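Local coordinates for protein transketolase (Campylobacter jejuni, PDB 3M6L) that binds thiamine diphosphate, a calcium ion and ribose-5-phosphate as a two-subunit enzyme of the transketolase family, at residues A[343-348]-A[371-376]; A[417-422]-A[459-464]; A[440-445]-A[495-500]. All coordinates share one frame; numbering follows the deposited sequence.

From the N-terminal side, contact 1 comes first: it closes the loop of helix 343-357 and strand 361-365, bringing the start of that helix back to the end of helix 369-372. It is complete before the other two begin. Contacts 2 and 3 then cross, since 440-445 lies between 417-422 and 459-464, while 495-500 follows both. Contact 2 joins the turn after strand 411-417 to the start of helix 461-467, and contact 3 pairs neighbouring strands of the parallel sheet. All three belong to the pyrimidine binding domain. F417 packs against S371 and H444, and N372 is linked to T443, so they meet beside the bound ribose-5-phosphate.

Contact 1 (A[343-348]-A[371-376]); sequences TRDSNG and SNKTEL. With R5P (ribose-5-phosphate), chain F.
With chi1 at 58°, R344 has its CG lodged between its own backbone N and carbonyl carbon, and from there the chain runs straight out to NE, which delivers the guanidinium to the carbonyl of S371. K373 is folded instead: bends at chi2 and chi4 lead its chain across that arginine and on to D345. NH1 of R344 donates to S371 O at 2.9 Å, a fairly straight bond (161°) that lies in the guanidinium plane and takes a lone pair of the carbonyl. The same nitrogen also donates to O1P of ribose-5-phosphate, 3.1 Å away, and S371 adds a second grip on that oxygen, OG to O1P at 2.7 Å. Over one face of the guanidinium, toward its rim, lies CE of K373, 3.9 Å from R344 NH1. Beyond it NZ makes a salt bridge to OD1 of D345 at 2.8 Å, arriving on the syn side of the carboxylate.

The backbones also come close. K373 leaves the helix with positive phi, and its O comes within 3.1 Å of G348 CA. One water sits 2.7 Å from N372 O and is also within hydrogen-bonding distance of R344 O, at the seam between helix 343-357 and the end of helix 369-372.

The ligand is held further by R502, H444 and D452, and by H259 of the second subunit. This is one wall of a phosphate pocket. The bond to S371 O, with a weak one from R344 NE to R502 O, helps fix the rotation of the guanidinium, and NH1 points at O1P. The positive charges of R344 and K373 lie near each other, but each has an anionic partner: the phosphate for the arginine and D345 for the lysine, which probably balances them.

Contact 2 (A[417-422]-A[459-464]); sequences FFIFSE and IEQLST. With TPP (thiamine diphosphate), chain C.
F418 and Q461 make the tight half of this contact. CB of Q461 sits over one face of the F418 ring, 3.7 Å from its centroid and 20° off the normal, a CH-pi contact, and F418 CZ reaches to 3.6 Å from L462 N. At the looser edge of this packing, L462 CD1 stands back at 4.4 Å from F418 CZ. The amide stands nearly upright to the ring, its plane 80° away. Since Q461 bends at chi2 (69°), that amide turns away from the ring toward I419, whose CD1 is touched by Q461 NE2 at 3.4 Å. OE1 meanwhile accepts from I459 N, a bond inside its own segment that holds the amide's orientation, and S421 OG donates to F418 O at 2.7 Å within the other.

The other half is looser and polar, though still buried. Here NE2 of Q461 donates to E422 OE2 at 2.7 Å, a weak, bent bond with carboxylate and amide planes well apart. A water fills in beside it, donating to E422 OE2 and hydrogen-bonded to T464 OG1. E422 OE2 also lies 3.6 Å from E460 OE2, and these two like charges are reconciled by the second subunit: its K425 forms salt bridges to both, and its R429 to E460.

On the far side of the turn, F420 lies over the pyrimidine ring of thiamine diphosphate, with F420 CE2 3.2 Å from C4' of the cofactor. I419 CG2 sits on the opposite face of the F420 ring. The turn therefore faces the cofactor on one side and helix 461-467 on the other. Chemically, the glutamate pair is a buried acidic patch that probably depends on K425 and R429 of the second subunit to stay ionised, which ties the dimer interface to the residues behind the cofactor.

Contact 3 (A[440-445]-A[495-500]); sequences FIFTHD and PSAFVL. With R5P (ribose-5-phosphate), chain F.
F440 N donates to S496 O, F498 N to F440 O, F442 N to F498 O and L500 N to F442 O; the last three are all 2.8 Å. This is the usual alternating ladder of parallel strands, here 440-443 and 496-499. Two of these carbonyls, F440 O and F442 O, also meet a CA-H from A497 and V499. The backbones of I441 and T443 are used on the other edge, where they bond to S414 and T416 of strand 411-417 and, from T443, to F418 just beyond it. Past the strand, D445 N makes a weak, bent bond to L500 O at 3.3 Å, the backbone having turned out of the sheet at H444.

The side chains sort onto two faces. On one, CD1 of I441 packs 3.7 Å from CD2 of F498, and its CG2 lies 3.8 Å from L500 CD1; W486 and A489 of helix 479-491 cover that side. On the other face lie F440, F442, A497 and V499, with F442 CE2 3.7 Å from A497 CB. Beyond the strand end, D445 CB presses on V499 CG1 at 3.3 Å while its OD2 makes a salt bridge with R475.

H444 has both ring nitrogens engaged. ND1 donates to T443 OG1 at 2.7 Å, tilted somewhat from the ring plane, and NE2 donates at the ring edge to O2P of ribose-5-phosphate (2.7 Å, 162°). T443 OG1, which a chi1 of 78° places between its own backbone N and carbonyl carbon, is also hydrogen-bonded to N372 OD1. A chain of hydrogen bonds thus runs from N372 through T443 and the imidazole to the phosphate. Bonded at both nitrogens, the ring has its rotation fixed, and the strand end places it against the phosphate.

Contact 1 (A[343-348]-A[371-376])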
loop_
_atom_site.group_PDB
_atom_site.type_symbol
_atom_site.label_atom_id
_atom_site.label_comp_id
_atom_site.label_asym_id
_atom_site.label_seq_id
_atom_site.Cartn_x
_atom_site.Cartn_y
_atom_site.Cartn_z
ATOM N N THR A 343 12.777 22.119 1.503
ATOM C CA THR A 343 11.907 22.032 2.649
ATOM C C THR A 343 12.101 20.710 3.422
ATOM O O THR A 343 11.660 20.613 4.594
ATOM C CB THR A 343 10.426 22.260 2.293
ATOM O OG1 THR A 343 10.091 21.370 1.211
ATOM C CG2 THR A 343 10.117 23.721 1.962
ATOM N N ARG A 344 12.840 19.775 2.878
ATOM C CA ARG A 344 13.218 18.645 3.698
ATOM C C ARG A 344 14.175 19.096 4.792
ATOM O O ARG A 344 14.212 18.545 5.810
ATOM C CB ARG A 344 13.868 17.488 2.912
ATOM C CG ARG A 344 15.112 17.799 2.117
ATOM C CD ARG A 344 15.790 16.549 1.603
ATOM N NE ARG A 344 16.869 16.850 0.679
ATOM C CZ ARG A 344 17.767 16.007 0.253
ATOM N NH1 ARG A 344 17.813 14.787 0.699
ATOM N NH2 ARG A 344 18.671 16.442 -0.605
ATOM N N ASP A 345 14.984 20.089 4.472
ATOM C CA ASP A 345 15.966 20.614 5.442
ATOM C C ASP A 345 15.353 21.561 6.476
ATOM O O ASP A 345 15.622 21.430 7.708
ATOM C CB ASP A 345 17.095 21.378 4.719
ATOM C CG ASP A 345 18.002 20.477 3.886
ATOM O OD1 ASP A 345 18.257 19.312 4.234
ATOM O OD2 ASP A 345 18.471 20.929 2.814
ATOM N N SER A 346 14.484 22.491 6.064
ATOM C CA SER A 346 13.726 23.254 7.032
ATOM C C SER A 346 12.975 22.305 7.965
ATOM O O SER A 346 12.877 22.473 9.188
ATOM C CB SER A 346 12.856 24.291 6.475
ATOM O OG SER A 346 11.888 23.678 5.533
ATOM N N ASN A 347 12.370 21.260 7.370
ATOM C CA ASN A 347 11.593 20.392 8.167
ATOM C C ASN A 347 12.407 19.632 9.235
ATOM O O ASN A 347 11.955 19.463 10.366
ATOM C CB ASN A 347 10.787 19.395 7.288
ATOM C CG ASN A 347 9.745 18.629 8.102
ATOM O OD1 ASN A 347 9.981 17.389 8.396
ATOM N ND2 ASN A 347 8.706 19.244 8.483
ATOM N N GLY A 348 13.592 19.169 8.859
ATOM C CA GLY A 348 14.420 18.416 9.770
ATOM C C GLY A 348 14.824 19.332 10.953
ATOM O O GLY A 348 14.851 18.914 12.166
ATOM N N SER A 371 18.356 10.942 4.098
ATOM C CA SER A 371 17.788 11.582 2.920
ATOM C C SER A 371 16.519 12.338 3.260
ATOM O O SER A 371 16.238 13.383 2.692
ATOM C CB SER A 371 17.453 10.490 1.907
ATOM O OG SER A 371 17.113 11.104 0.719
ATOM N N ASN A 372 15.719 11.797 4.160
ATOM C CA ASN A 372 14.527 12.516 4.679
ATOM C C ASN A 372 14.868 13.706 5.568
ATOM O O ASN A 372 14.023 14.558 5.837
ATOM C CB ASN A 372 13.586 11.586 5.428
ATOM C CG ASN A 372 12.928 10.479 4.531
ATOM O OD1 ASN A 372 12.775 10.563 3.244
ATOM N ND2 ASN A 372 12.542 9.444 5.191
ATOM N N LYS A 373 16.110 13.664 6.118
ATOM C CA LYS A 373 16.626 14.669 7.099
ATOM C C LYS A 373 15.821 14.574 8.387
ATOM O O LYS A 373 15.527 15.588 8.997
ATOM C CB LYS A 373 16.621 16.112 6.548
ATOM C CG LYS A 373 17.408 16.290 5.260
ATOM C CD LYS A 373 18.806 15.769 5.294
ATOM C CE LYS A 373 19.616 15.920 4.014
ATOM N NZ LYS A 373 20.146 17.296 3.949
ATOM N N THR A 374 15.545 13.370 8.854
ATOM C CA THR A 374 14.778 13.158 10.052
ATOM C C THR A 374 15.556 12.790 11.313
ATOM O O THR A 374 14.970 12.636 12.371
ATOM C CB THR A 374 13.602 12.109 9.739
ATOM O OG1 THR A 374 14.210 10.919 9.264
ATOM C CG2 THR A 374 12.643 12.737 8.775
ATOM N N GLU A 375 16.885 12.724 11.260
ATOM C CA GLU A 375 17.615 12.354 12.474
ATOM C C GLU A 375 17.429 13.421 13.545
ATOM O O GLU A 375 17.533 14.632 13.285
ATOM C CB GLU A 375 19.126 12.289 12.195
ATOM C CG GLU A 375 19.937 11.774 13.447
ATOM C CD GLU A 375 21.369 11.457 13.133
ATOM O OE1 GLU A 375 21.932 12.133 12.248
ATOM O OE2 GLU A 375 21.940 10.545 13.787
ATOM N N LEU A 376 17.147 12.965 14.771
ATOM C CA LEU A 376 16.999 13.865 15.882
ATOM C C LEU A 376 18.388 13.868 16.577
ATOM O O LEU A 376 18.805 12.895 17.149
ATOM C CB LEU A 376 15.884 13.390 16.787
ATOM C CG LEU A 376 14.493 13.233 16.093
ATOM C CD1 LEU A 376 13.554 12.537 17.142
ATOM C CD2 LEU A 376 13.986 14.548 15.554
HETATM C C1 R5P F . 16.315 4.898 -3.820
HETATM O O1 R5P F . 16.411 3.670 -4.617
HETATM C C2 R5P F . 17.688 5.560 -3.625
HETATM O O2 R5P F . 18.482 4.969 -2.578
HETATM C C3 R5P F . 17.760 7.111 -3.562
HETATM O O3 R5P F . 18.436 7.269 -4.803
HETATM C C4 R5P F . 18.722 7.917 -2.631
HETATM O O4 R5P F . 18.789 7.287 -1.336
HETATM C C5 R5P F . 18.451 9.471 -2.582
HETATM O O5 R5P F . 19.597 10.351 -2.244
HETATM P P R5P F . 19.407 11.962 -1.922
HETATM O O1P R5P F . 19.323 12.262 -0.324
HETATM O O2P R5P F . 18.020 12.278 -2.704
HETATM O O3P R5P F . 20.419 12.885 -2.524
HETATM O O HOH W 1 12.400 16.459 6.900
#

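Contact 2 (A[417-422]-A[459-464])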
loop_
_atom_site.group_PDB
_atom_site.type_symbol
_atom_site.label_atom_id
_atom_site.label_comp_id
_atom_site.label_asym_id
_atom_site.label_seq_id
_atom_site.Cartn_x
_atom_site.Cartn_y
_atom_site.Cartn_z
ATOM N N PHE A 417 10.101 8.617 1.531
ATOM C CA PHE A 417 9.946 9.399 0.303
ATOM C C PHE A 417 8.460 9.407 0.012
ATOM O O PHE A 417 7.759 8.381 0.205
ATOM C CB PHE A 417 10.705 8.795 -0.885
ATOM C CG PHE A 417 12.181 8.811 -0.831
ATOM C CD1 PHE A 417 12.860 9.814 -0.164
ATOM C CD2 PHE A 417 12.926 7.806 -1.496
ATOM C CE1 PHE A 417 14.236 9.793 -0.220
ATOM C CE2 PHE A 417 14.266 7.838 -1.513
ATOM C CZ PHE A 417 14.894 8.837 -0.871
ATOM N N PHE A 418 7.953 10.500 -0.564
ATOM C CA PHE A 418 6.501 10.612 -0.849
ATOM C C PHE A 418 5.990 9.466 -1.748
ATOM O O PHE A 418 4.875 8.998 -1.592
ATOM C CB PHE A 418 6.210 11.979 -1.478
ATOM C CG PHE A 418 4.792 12.418 -1.567
ATOM C CD1 PHE A 418 3.783 12.008 -0.636
ATOM C CD2 PHE A 418 4.405 13.308 -2.587
ATOM C CE1 PHE A 418 2.496 12.466 -0.763
ATOM C CE2 PHE A 418 3.155 13.769 -2.619
ATOM C CZ PHE A 418 2.190 13.356 -1.735
ATOM N N ILE A 419 6.807 9.040 -2.705
ATOM C CA ILE A 419 6.355 7.943 -3.621
ATOM C C ILE A 419 6.051 6.715 -2.810
ATOM O O ILE A 419 5.115 5.947 -3.060
ATOM C CB ILE A 419 7.394 7.670 -4.774
ATOM C CG1 ILE A 419 6.810 6.628 -5.763
ATOM C CG2 ILE A 419 8.642 7.172 -4.178
ATOM C CD1 ILE A 419 5.444 6.985 -6.322
ATOM N N PHE A 420 6.809 6.482 -1.753
ATOM C CA PHE A 420 6.588 5.252 -0.948
ATOM C C PHE A 420 5.572 5.405 0.189
ATOM O O PHE A 420 5.312 4.487 0.972
ATOM C CB PHE A 420 7.945 4.643 -0.513
ATOM C CG PHE A 420 8.930 4.408 -1.678
ATOM C CD1 PHE A 420 8.535 3.796 -2.822
ATOM C CD2 PHE A 420 10.203 4.885 -1.625
ATOM C CE1 PHE A 420 9.416 3.587 -3.906
ATOM C CE2 PHE A 420 11.070 4.681 -2.670
ATOM C CZ PHE A 420 10.652 4.107 -3.809
ATOM N N SER A 421 4.893 6.541 0.209
ATOM C CA SER A 421 3.683 6.703 0.976
ATOM C C SER A 421 2.693 5.608 0.572
ATOM O O SER A 421 1.879 5.174 1.415
ATOM C CB SER A 421 3.064 8.065 0.917
ATOM O OG SER A 421 2.533 8.294 -0.373
ATOM N N GLU A 422 2.733 5.189 -0.693
ATOM C CA GLU A 422 1.822 4.159 -1.183
ATOM C C GLU A 422 1.992 2.875 -0.400
ATOM O O GLU A 422 1.007 2.123 -0.368
ATOM C CB GLU A 422 1.937 3.975 -2.685
ATOM C CG GLU A 422 1.557 5.277 -3.398
ATOM C CD GLU A 422 1.208 5.095 -4.809
ATOM O OE1 GLU A 422 1.783 4.192 -5.505
ATOM O OE2 GLU A 422 0.372 5.914 -5.288
ATOM N N ILE A 459 3.454 11.588 -8.677
ATOM C CA ILE A 459 2.527 12.197 -9.622
ATOM C C ILE A 459 1.137 12.276 -9.016
ATOM O O ILE A 459 0.548 13.326 -9.016
ATOM C CB ILE A 459 2.438 11.399 -11.003
ATOM C CG1 ILE A 459 3.802 11.269 -11.660
ATOM C CG2 ILE A 459 1.471 12.146 -11.959
ATOM C CD1 ILE A 459 4.429 12.615 -12.185
ATOM N N GLU A 460 0.563 11.116 -8.634
ATOM C CA GLU A 460 -0.780 11.056 -8.094
ATOM C C GLU A 460 -0.961 11.062 -6.579
ATOM O O GLU A 460 -2.103 11.020 -6.043
ATOM C CB GLU A 460 -1.448 9.776 -8.696
ATOM C CG GLU A 460 -0.884 8.430 -8.130
ATOM C CD GLU A 460 0.380 7.913 -8.783
ATOM O OE1 GLU A 460 1.254 8.666 -9.290
ATOM O OE2 GLU A 460 0.547 6.655 -8.838
ATOM N N GLN A 461 0.134 11.044 -5.827
ATOM C CA GLN A 461 0.083 10.926 -4.408
ATOM C C GLN A 461 -0.570 12.138 -3.699
ATOM O O GLN A 461 -1.300 11.962 -2.758
ATOM C CB GLN A 461 1.451 10.583 -3.752
ATOM C CG GLN A 461 1.927 9.135 -4.163
ATOM C CD GLN A 461 2.335 8.998 -5.664
ATOM O OE1 GLN A 461 2.758 9.948 -6.312
ATOM N NE2 GLN A 461 2.111 7.792 -6.229
ATOM N N LEU A 462 -0.361 13.348 -4.205
ATOM C CA LEU A 462 -0.981 14.542 -3.634
ATOM C C LEU A 462 -2.487 14.415 -3.706
ATOM O O LEU A 462 -3.220 14.667 -2.717
ATOM C CB LEU A 462 -0.492 15.794 -4.385
ATOM C CG LEU A 462 -0.489 17.135 -3.666
ATOM C CD1 LEU A 462 0.028 17.208 -2.172
ATOM C CD2 LEU A 462 0.303 18.087 -4.575
ATOM N N SER A 463 -3.030 13.931 -4.867
ATOM C CA SER A 463 -4.463 13.650 -4.990
ATOM C C SER A 463 -4.980 12.647 -3.967
ATOM O O SER A 463 -6.056 12.865 -3.409
ATOM C CB SER A 463 -4.937 13.216 -6.394
ATOM O OG SER A 463 -4.564 14.186 -7.390
ATOM N N THR A 464 -4.226 11.560 -3.769
ATOM C CA THR A 464 -4.657 10.562 -2.818
ATOM C C THR A 464 -4.823 11.135 -1.384
ATOM O O THR A 464 -5.830 10.932 -0.710
ATOM C CB THR A 464 -3.683 9.399 -2.739
ATOM O OG1 THR A 464 -3.598 8.750 -4.005
ATOM C CG2 THR A 464 -4.000 8.429 -1.577
HETATM N "N1'" TPP C . 11.292 1.976 0.088
HETATM C "C2'" TPP C . 11.050 1.326 -1.049
HETATM C CM2 TPP C . 9.766 0.523 -1.122
HETATM N "N3'" TPP C . 11.810 1.317 -2.167
HETATM C "C4'" TPP C . 12.905 2.082 -2.206
HETATM N "N4'" TPP C . 13.591 2.095 -3.327
HETATM C "C5'" TPP C . 13.296 2.820 -0.958
HETATM C "C6'" TPP C . 12.440 2.730 0.139
HETATM C "C7'" TPP C . 14.619 3.676 -0.899
HETATM N N3 TPP C . 15.850 2.728 -0.877
HETATM C C2 TPP C . 16.665 2.280 -1.909
HETATM S S1 TPP C . 17.904 1.053 -1.591
HETATM C C5 TPP C . 17.434 1.192 0.094
HETATM C C4 TPP C . 16.294 2.112 0.247
HETATM C CM4 TPP C . 15.700 2.260 1.593
HETATM C C6 TPP C . 18.056 0.442 1.247
HETATM C C7 TPP C . 19.462 -0.110 1.075
HETATM O O7 TPP C . 19.103 -1.317 0.536
HETATM P PA TPP C . 19.920 -2.562 0.176
HETATM O O1A TPP C . 18.884 -3.438 -0.379
HETATM O O2A TPP C . 20.569 -3.017 1.463
HETATM O O3A TPP C . 20.977 -2.010 -0.839
HETATM P PB TPP C . 22.576 -1.832 -0.916
HETATM O O1B TPP C . 22.894 -2.071 -2.336
HETATM O O2B TPP C . 23.259 -2.724 0.083
HETATM O O3B TPP C . 22.910 -0.457 -0.439
HETATM O O HOH W 2 -1.519 6.968 -3.768
#

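Contact 3 (A[440-445]-A[495-500])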
loop_
_atom_site.group_PDB
_atom_site.type_symbol
_atom_site.label_atom_id
_atom_site.label_comp_id
_atom_site.label_asym_id
_atom_site.label_seq_id
_atom_site.Cartn_x
_atom_site.Cartn_y
_atom_site.Cartn_z
ATOM N N PHE A 440 3.074 12.552 9.330
ATOM C CA PHE A 440 3.698 11.843 8.232
ATOM C C PHE A 440 4.614 12.721 7.461
ATOM O O PHE A 440 4.191 13.794 6.995
ATOM C CB PHE A 440 2.602 11.233 7.277
ATOM C CG PHE A 440 1.813 10.175 7.923
ATOM C CD1 PHE A 440 2.106 8.821 7.698
ATOM C CD2 PHE A 440 0.768 10.450 8.809
ATOM C CE1 PHE A 440 1.323 7.849 8.326
ATOM C CE2 PHE A 440 0.069 9.464 9.417
ATOM C CZ PHE A 440 0.366 8.170 9.154
ATOM N N ILE A 441 5.874 12.331 7.346
ATOM C CA ILE A 441 6.867 13.231 6.748
ATOM C C ILE A 441 7.311 12.617 5.410
ATOM O O ILE A 441 7.841 11.510 5.360
ATOM C CB ILE A 441 8.090 13.299 7.658
ATOM C CG1 ILE A 441 7.715 13.705 9.099
ATOM C CG2 ILE A 441 9.157 14.135 6.943
ATOM C CD1 ILE A 441 6.974 14.921 9.150
ATOM N N PHE A 442 7.013 13.316 4.300
ATOM C CA PHE A 442 7.210 12.767 3.013
ATOM C C PHE A 442 8.065 13.727 2.196
ATOM O O PHE A 442 7.564 14.740 1.711
ATOM C CB PHE A 442 5.878 12.618 2.245
ATOM C CG PHE A 442 4.867 11.651 2.867
ATOM C CD1 PHE A 442 5.257 10.420 3.422
ATOM C CD2 PHE A 442 3.587 12.005 2.878
ATOM C CE1 PHE A 442 4.268 9.536 3.919
ATOM C CE2 PHE A 442 2.592 11.157 3.401
ATOM C CZ PHE A 442 3.008 9.914 3.933
ATOM N N THR A 443 9.288 13.370 1.985
ATOM C CA THR A 443 10.204 14.141 1.186
ATOM C C THR A 443 10.236 13.695 -0.301
ATOM O O THR A 443 9.600 12.671 -0.760
ATOM C CB THR A 443 11.634 14.154 1.834
ATOM O OG1 THR A 443 12.316 12.931 1.578
ATOM C CG2 THR A 443 11.521 14.449 3.336
ATOM N N HIS A 444 11.008 14.389 -1.114
ATOM C CA HIS A 444 11.222 14.040 -2.518
ATOM C C HIS A 444 9.917 14.016 -3.259
ATOM O O HIS A 444 9.515 13.022 -3.858
ATOM C CB HIS A 444 11.948 12.712 -2.600
ATOM C CG HIS A 444 13.362 12.782 -2.102
ATOM N ND1 HIS A 444 13.663 13.059 -0.786
ATOM C CD2 HIS A 444 14.522 12.429 -2.708
ATOM C CE1 HIS A 444 14.990 13.053 -0.662
ATOM N NE2 HIS A 444 15.531 12.604 -1.789
ATOM N N ASP A 445 9.285 15.133 -3.179
ATOM C CA ASP A 445 7.876 15.255 -3.546
ATOM C C ASP A 445 7.515 15.322 -5.045
ATOM O O ASP A 445 6.251 15.284 -5.315
ATOM C CB ASP A 445 7.189 16.486 -2.868
ATOM C CG ASP A 445 7.659 17.830 -3.395
ATOM O OD1 ASP A 445 8.823 17.966 -3.850
ATOM O OD2 ASP A 445 6.813 18.755 -3.463
ATOM N N PRO A 495 -4.716 13.891 11.884
ATOM C CA PRO A 495 -3.350 13.766 11.368
ATOM C C PRO A 495 -3.006 14.636 10.215
ATOM O O PRO A 495 -3.870 15.121 9.519
ATOM C CB PRO A 495 -3.210 12.304 10.975
ATOM C CG PRO A 495 -4.631 11.848 10.708
ATOM C CD PRO A 495 -5.472 12.621 11.618
ATOM N N SER A 496 -1.713 14.872 10.040
ATOM C CA SER A 496 -1.166 15.749 8.940
ATOM C C SER A 496 -0.000 14.998 8.197
ATOM O O SER A 496 0.769 14.275 8.819
ATOM C CB SER A 496 -0.630 17.091 9.491
ATOM O OG SER A 496 -1.654 17.914 10.028
ATOM N N ALA A 497 0.162 15.303 6.951
ATOM C CA ALA A 497 1.293 14.936 6.153
ATOM C C ALA A 497 2.028 16.199 5.765
ATOM O O ALA A 497 1.358 17.221 5.476
ATOM C CB ALA A 497 0.865 14.111 4.845
ATOM N N PHE A 498 3.334 16.091 5.694
ATOM C CA PHE A 498 4.213 17.143 5.252
ATOM C C PHE A 498 4.924 16.693 3.967
ATOM O O PHE A 498 5.686 15.711 3.945
ATOM C CB PHE A 498 5.257 17.513 6.359
ATOM C CG PHE A 498 4.590 18.096 7.530
ATOM C CD1 PHE A 498 4.412 19.459 7.715
ATOM C CD2 PHE A 498 4.136 17.255 8.502
ATOM C CE1 PHE A 498 3.713 19.900 8.844
ATOM C CE2 PHE A 498 3.455 17.708 9.583
ATOM C CZ PHE A 498 3.262 19.039 9.782
ATOM N N VAL A 499 4.626 17.382 2.870
ATOM C CA VAL A 499 5.095 17.054 1.547
ATOM C C VAL A 499 6.178 18.004 1.181
ATOM O O VAL A 499 5.926 19.214 1.033
ATOM C CB VAL A 499 3.985 17.107 0.482
ATOM C CG1 VAL A 499 4.514 16.870 -0.957
ATOM C CG2 VAL A 499 2.948 16.088 0.946
ATOM N N LEU A 500 7.426 17.489 1.102
ATOM C CA LEU A 500 8.657 18.355 1.186
ATOM C C LEU A 500 9.565 18.077 -0.012
ATOM O O LEU A 500 9.667 16.942 -0.494
ATOM C CB LEU A 500 9.405 18.020 2.496
ATOM C CG LEU A 500 8.569 18.141 3.724
ATOM C CD1 LEU A 500 9.074 17.353 4.981
ATOM C CD2 LEU A 500 8.196 19.552 4.053
HETATM C C1 R5P F . 16.315 4.898 -3.820
HETATM O O1 R5P F . 16.411 3.670 -4.617
HETATM C C2 R5P F . 17.688 5.560 -3.625
HETATM O O2 R5P F . 18.482 4.969 -2.578
HETATM C C3 R5P F . 17.760 7.111 -3.562
HETATM O O3 R5P F . 18.436 7.269 -4.803
HETATM C C4 R5P F . 18.722 7.917 -2.631
HETATM O O4 R5P F . 18.789 7.287 -1.336
HETATM C C5 R5P F . 18.451 9.471 -2.582
HETATM O O5 R5P F . 19.597 10.351 -2.244
HETATM P P R5P F . 19.407 11.962 -1.922
HETATM O O1P R5P F . 19.323 12.262 -0.324
HETATM O O2P R5P F . 18.020 12.278 -2.704
HETATM O O3P R5P F . 20.419 12.885 -2.524
#